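Local structure of exocyst complex component EXO70 (Saccharomyces cerevisiae, 2B1E) at residues A[118-123]-A[195-200]; A[138-143]-A[209-214]. The protein helps assemble the exocyst, the complex that tethers secretory vesicles to sites of exocytosis, and interacts with the small GTPase RHO3. All blocks are in the same frame, centred on the assembly; numbering follows the deposited sequence.

Interaction 1: residues A[118-123]-A[195-200]; sequences QQLGAL and KSLVDD
Leu-120 meets Leu-197 and Asp-200 with its two methyl branches, one to each, and so carries the contact between 118-123 and 195-200, where helix 117-132 passes the C-terminal part of helix 180-201. Its CB is directed toward the other helix, and the first torsion sets CG beside the backbone N, opposite the carbonyl carbon (chi1 -68°). From there CD2 reaches CD1 of Leu-197 at 3.7 Å, an apolar methyl-to-methyl touch. Leu-197 answers by leaning over: its CB does not aim at the partner, but with CG turned opposite its own N (chi1 -175°) the CD1 branch comes close. The other methyl of Leu-120, CD1, lies 3.8 Å from OD2 of Asp-200, beside the carboxylate. The CA atoms of Leu-120 and Asp-200 are 7.2 Å apart. One turn further along, Leu-123 also points toward helix 180-201, where it touches Leu-201, as does Leu-120. Tyr-114 and Tyr-115 pack on both Leu-120 and Leu-197. The two helices therefore meet through buried leucine methyls, while the carboxylate at the exposed margin is hydrogen-bonded through OD2 to the Tyr-114 hydroxyl and offers the leucine a van der Waals contact alone.

Interaction 2: residues A[138-143]-A[209-214]; sequences IIQDIL and KPHVLS
Gln-140 lays the end of its side chain against Val-212 and brings its amide nitrogen up to the ring of His-211. The closest approach to the valine is CD to CG2, at 3.4 Å, with Gln-140 NE2 also 3.6 Å from Val-212 CG2, so a single methyl supports the amide carbon and nitrogen together. Gln-140 NE2 stands 3.2 Å from His-211 CD2, approaching the ring obliquely, with the amide and imidazole planes 68° apart. The other methyl of Val-212, CG1, faces Leu-143 CD2 at a looser 4.2 Å.

An extended chain delivers the amide: CG lies opposite the backbone N (chi1 -175°) and the chain runs on extended beyond it. Its NE2 is hydrogen-bonded to OE1 of Gln-215, one turn beyond His-211 on the same helix, which ties the buried amide to helix 209-233. With an alanine here, Gln-215 OE1 would probably lose this donor and the Val-212 CG2 methyl its amide cover. Behind the first shell, Leu-143 packs on Leu-94 and Tyr-202, and Val-212 on Val-198 of helix 180-201. Helices 136-155 and 209-233 run roughly in the same sense, their local axes 10.6 Å apart at 39°, as neighbours in the rod of stacked helical bundles characteristic of Exo70.

Both contacts are largely buried, lie on the same side of the chain's centre and have centres about 13 Å apart, yet they join different helix pairs. Their segments alternate along the chain: 118-123, 138-143, 195-200, 209-214. Interaction 1 rests on leucine methyls with an exposed aspartate at its margin; interaction 2 sets a buried amide against a valine, with an exposed histidine beside it. The second segments of the two touch directly. Asp-199 OD1 and Lys-209 NZ form a salt bridge at 3.1 Å, and Val-198 CG1 packs on Lys-209 CG. Helix 66-94 also meets both first segments, Phe-90 and Leu-94 touching side chains from each.

Interaction 1: residues A[118-123]-A[195-200]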
loop_
_atom_site.group_PDB
_atom_site.type_symbol
_atom_site.label_atom_id
_atom_site.label_comp_id
_atom_site.label_asym_id
_atom_site.label_seq_id
_atom_site.Cartn_x
_atom_site.Cartn_y
_atom_site.Cartn_z
ATOM N N GLN A 118 20.045 -12.246 -38.629
ATOM C CA GLN A 118 19.975 -13.273 -39.657
ATOM C C GLN A 118 19.043 -14.420 -39.240
ATOM O O GLN A 118 18.348 -14.988 -40.081
ATOM C CB GLN A 118 21.375 -13.805 -39.984
ATOM C CG GLN A 118 22.345 -12.724 -40.456
ATOM C CD GLN A 118 23.167 -12.108 -39.315
ATOM O OE1 GLN A 118 22.731 -12.069 -38.160
ATOM N NE2 GLN A 118 24.358 -11.613 -39.648
ATOM N N GLN A 119 19.027 -14.759 -37.952
ATOM C CA GLN A 119 18.148 -15.829 -37.479
ATOM C C GLN A 119 16.695 -15.349 -37.594
ATOM O O GLN A 119 15.818 -16.103 -38.006
ATOM C CB GLN A 119 18.464 -16.210 -36.024
ATOM C CG GLN A 119 19.829 -16.886 -35.817
ATOM C CD GLN A 119 20.099 -17.195 -34.358
ATOM O OE1 GLN A 119 19.875 -16.348 -33.486
ATOM N NE2 GLN A 119 20.588 -18.404 -34.079
ATOM N N LEU A 120 16.448 -14.090 -37.234
ATOM C CA LEU A 120 15.102 -13.530 -37.331
ATOM C C LEU A 120 14.662 -13.617 -38.792
ATOM O O LEU A 120 13.510 -13.952 -39.094
ATOM C CB LEU A 120 15.092 -12.074 -36.842
ATOM C CG LEU A 120 15.350 -11.883 -35.342
ATOM C CD1 LEU A 120 15.558 -10.415 -35.029
ATOM C CD2 LEU A 120 14.177 -12.444 -34.541
ATOM N N GLY A 121 15.598 -13.329 -39.694
ATOM C CA GLY A 121 15.301 -13.405 -41.112
ATOM C C GLY A 121 14.842 -14.799 -41.508
ATOM O O GLY A 121 13.825 -14.954 -42.189
ATOM N N ALA A 122 15.598 -15.812 -41.087
ATOM C CA ALA A 122 15.277 -17.206 -41.387
ATOM C C ALA A 122 13.942 -17.632 -40.773
ATOM O O ALA A 122 13.151 -18.333 -41.405
ATOM C CB ALA A 122 16.400 -18.129 -40.877
ATOM N N LEU A 123 13.710 -17.232 -39.529
ATOM C CA LEU A 123 12.468 -17.573 -38.856
ATOM C C LEU A 123 11.292 -17.000 -39.646
ATOM O O LEU A 123 10.318 -17.708 -39.929
ATOM C CB LEU A 123 12.477 -17.028 -37.423
ATOM C CG LEU A 123 13.426 -17.749 -36.455
ATOM C CD1 LEU A 123 13.614 -16.926 -35.190
ATOM C CD2 LEU A 123 12.878 -19.151 -36.137
ATOM N N LYS A 195 7.136 -9.171 -27.220
ATOM C CA LYS A 195 6.468 -8.175 -28.051
ATOM C C LYS A 195 7.410 -7.751 -29.185
ATOM O O LYS A 195 6.982 -7.594 -30.335
ATOM C CB LYS A 195 6.087 -6.955 -27.211
ATOM C CG LYS A 195 5.559 -5.784 -28.027
ATOM C CD LYS A 195 4.279 -6.125 -28.772
ATOM C CE LYS A 195 3.760 -4.899 -29.517
ATOM N NZ LYS A 195 3.701 -3.697 -28.612
ATOM N N SER A 196 8.689 -7.566 -28.865
ATOM C CA SER A 196 9.660 -7.168 -29.884
ATOM C C SER A 196 9.824 -8.305 -30.896
ATOM O O SER A 196 9.920 -8.065 -32.098
ATOM C CB SER A 196 11.025 -6.843 -29.252
ATOM O OG SER A 196 10.929 -5.787 -28.317
ATOM N N LEU A 197 9.844 -9.540 -30.401
ATOM C CA LEU A 197 9.997 -10.711 -31.264
ATOM C C LEU A 197 8.868 -10.818 -32.276
ATOM O O LEU A 197 9.115 -10.914 -33.478
ATOM C CB LEU A 197 10.047 -11.999 -30.435
ATOM C CG LEU A 197 10.318 -13.271 -31.257
ATOM C CD1 LEU A 197 11.688 -13.164 -31.911
ATOM C CD2 LEU A 197 10.261 -14.502 -30.371
ATOM N N VAL A 198 7.627 -10.810 -31.796
ATOM C CA VAL A 198 6.496 -10.904 -32.708
ATOM C C VAL A 198 6.532 -9.743 -33.703
ATOM O O VAL A 198 6.277 -9.932 -34.888
ATOM C CB VAL A 198 5.142 -10.894 -31.948
ATOM C CG1 VAL A 198 3.997 -10.717 -32.933
ATOM C CG2 VAL A 198 4.966 -12.206 -31.187
ATOM N N ASP A 199 6.842 -8.543 -33.223
ATOM C CA ASP A 199 6.917 -7.391 -34.114
ATOM C C ASP A 199 8.037 -7.600 -35.131
ATOM O O ASP A 199 7.919 -7.184 -36.283
ATOM C CB ASP A 199 7.180 -6.104 -33.329
ATOM C CG ASP A 199 5.939 -5.584 -32.628
ATOM O OD1 ASP A 199 4.843 -6.136 -32.873
ATOM O OD2 ASP A 199 6.061 -4.623 -31.840
ATOM N N ASP A 200 9.125 -8.241 -34.703
ATOM C CA ASP A 200 10.248 -8.481 -35.607
ATOM C C ASP A 200 9.952 -9.587 -36.620
ATOM O O ASP A 200 10.388 -9.524 -37.768
ATOM C CB ASP A 200 11.518 -8.884 -34.829
ATOM C CG ASP A 200 12.301 -7.687 -34.293
ATOM O OD1 ASP A 200 12.034 -6.534 -34.701
ATOM O OD2 ASP A 200 13.210 -7.912 -33.463
#

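Interaction 2: residues A[138-143]-A[209-214]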
loop_
_atom_site.group_PDB
_atom_site.type_symbol
_atom_site.label_atom_id
_atom_site.label_comp_id
_atom_site.label_asym_id
_atom_site.label_seq_id
_atom_site.Cartn_x
_atom_site.Cartn_y
_atom_site.Cartn_z
ATOM N N ILE A 138 -0.271 -24.363 -38.048
ATOM C CA ILE A 138 0.697 -25.388 -37.670
ATOM C C ILE A 138 2.059 -24.804 -37.269
ATOM O O ILE A 138 2.596 -25.122 -36.205
ATOM C CB ILE A 138 0.889 -26.395 -38.837
ATOM C CG1 ILE A 138 -0.471 -26.967 -39.250
ATOM C CG2 ILE A 138 1.818 -27.521 -38.419
ATOM C CD1 ILE A 138 -0.463 -27.712 -40.570
ATOM N N ILE A 139 2.625 -23.945 -38.109
ATOM C CA ILE A 139 3.925 -23.369 -37.775
ATOM C C ILE A 139 3.772 -22.366 -36.628
ATOM O O ILE A 139 4.700 -22.154 -35.843
ATOM C CB ILE A 139 4.591 -22.710 -39.028
ATOM C CG1 ILE A 139 6.052 -22.382 -38.723
ATOM C CG2 ILE A 139 3.846 -21.464 -39.442
ATOM C CD1 ILE A 139 6.900 -23.602 -38.469
ATOM N N GLN A 140 2.592 -21.770 -36.506
ATOM C CA GLN A 140 2.354 -20.822 -35.423
ATOM C C GLN A 140 2.351 -21.565 -34.077
ATOM O O GLN A 140 2.936 -21.085 -33.104
ATOM C CB GLN A 140 1.023 -20.094 -35.632
ATOM C CG GLN A 140 0.757 -18.997 -34.616
ATOM C CD GLN A 140 -0.534 -18.258 -34.901
ATOM O OE1 GLN A 140 -0.755 -17.791 -36.018
ATOM N NE2 GLN A 140 -1.391 -18.142 -33.889
ATOM N N ASP A 141 1.703 -22.734 -34.030
ATOM C CA ASP A 141 1.666 -23.539 -32.804
ATOM C C ASP A 141 3.078 -23.977 -32.392
ATOM O O ASP A 141 3.390 -24.048 -31.203
ATOM C CB ASP A 141 0.777 -24.775 -32.974
ATOM C CG ASP A 141 -0.704 -24.425 -33.121
ATOM O OD1 ASP A 141 -1.157 -23.418 -32.532
ATOM O OD2 ASP A 141 -1.417 -25.177 -33.818
ATOM N N ILE A 142 3.927 -24.263 -33.375
ATOM C CA ILE A 142 5.313 -24.646 -33.104
ATOM C C ILE A 142 6.058 -23.447 -32.520
ATOM O O ILE A 142 6.773 -23.575 -31.518
ATOM C CB ILE A 142 6.028 -25.137 -34.398
ATOM C CG1 ILE A 142 5.524 -26.531 -34.761
ATOM C CG2 ILE A 142 7.553 -25.194 -34.187
ATOM C CD1 ILE A 142 5.853 -26.968 -36.172
ATOM N N LEU A 143 5.887 -22.278 -33.138
ATOM C CA LEU A 143 6.529 -21.067 -32.638
ATOM C C LEU A 143 6.107 -20.844 -31.187
ATOM O O LEU A 143 6.943 -20.747 -30.289
ATOM C CB LEU A 143 6.124 -19.846 -33.466
ATOM C CG LEU A 143 6.596 -18.473 -32.953
ATOM C CD1 LEU A 143 8.118 -18.431 -32.885
ATOM C CD2 LEU A 143 6.085 -17.358 -33.881
ATOM N N LYS A 209 -0.801 -11.239 -35.104
ATOM C CA LYS A 209 0.203 -10.800 -34.140
ATOM C C LYS A 209 -0.264 -10.815 -32.688
ATOM O O LYS A 209 0.340 -11.483 -31.843
ATOM C CB LYS A 209 0.722 -9.404 -34.501
ATOM C CG LYS A 209 1.658 -9.385 -35.695
ATOM C CD LYS A 209 2.033 -7.961 -36.098
ATOM C CE LYS A 209 2.862 -7.267 -35.040
ATOM N NZ LYS A 209 3.184 -5.864 -35.434
ATOM N N PRO A 210 -1.342 -10.077 -32.367
ATOM C CA PRO A 210 -1.772 -10.107 -30.967
ATOM C C PRO A 210 -2.146 -11.505 -30.481
ATOM O O PRO A 210 -1.930 -11.836 -29.321
ATOM C CB PRO A 210 -2.946 -9.120 -30.935
ATOM C CG PRO A 210 -3.440 -9.102 -32.335
ATOM C CD PRO A 210 -2.181 -9.161 -33.158
ATOM N N HIS A 211 -2.684 -12.328 -31.375
ATOM C CA HIS A 211 -3.066 -13.687 -31.011
ATOM C C HIS A 211 -1.826 -14.510 -30.641
ATOM O O HIS A 211 -1.805 -15.189 -29.615
ATOM C CB HIS A 211 -3.820 -14.341 -32.173
ATOM C CG HIS A 211 -4.235 -15.757 -31.909
ATOM N ND1 HIS A 211 -5.005 -16.118 -30.825
ATOM C CD2 HIS A 211 -3.999 -16.896 -32.600
ATOM C CE1 HIS A 211 -5.228 -17.421 -30.859
ATOM N NE2 HIS A 211 -4.628 -17.917 -31.928
ATOM N N VAL A 212 -0.795 -14.428 -31.476
ATOM C CA VAL A 212 0.451 -15.149 -31.247
ATOM C C VAL A 212 1.040 -14.745 -29.903
ATOM O O VAL A 212 1.341 -15.596 -29.069
ATOM C CB VAL A 212 1.487 -14.853 -32.369
ATOM C CG1 VAL A 212 2.827 -15.474 -32.033
ATOM C CG2 VAL A 212 0.990 -15.408 -33.698
ATOM N N LEU A 213 1.192 -13.442 -29.695
ATOM C CA LEU A 213 1.744 -12.931 -28.445
ATOM C C LEU A 213 0.905 -13.389 -27.251
ATOM O O LEU A 213 1.447 -13.730 -26.203
ATOM C CB LEU A 213 1.821 -11.400 -28.482
ATOM C CG LEU A 213 2.446 -10.733 -27.253
ATOM C CD1 LEU A 213 3.905 -11.178 -27.103
ATOM C CD2 LEU A 213 2.366 -9.219 -27.393
ATOM N N SER A 214 -0.416 -13.399 -27.407
ATOM C CA SER A 214 -1.300 -13.831 -26.328
ATOM C C SER A 214 -1.022 -15.285 -25.940
ATOM O O SER A 214 -0.831 -15.603 -24.767
ATOM C CB SER A 214 -2.767 -13.685 -26.745
ATOM O OG SER A 214 -3.635 -14.253 -25.773
#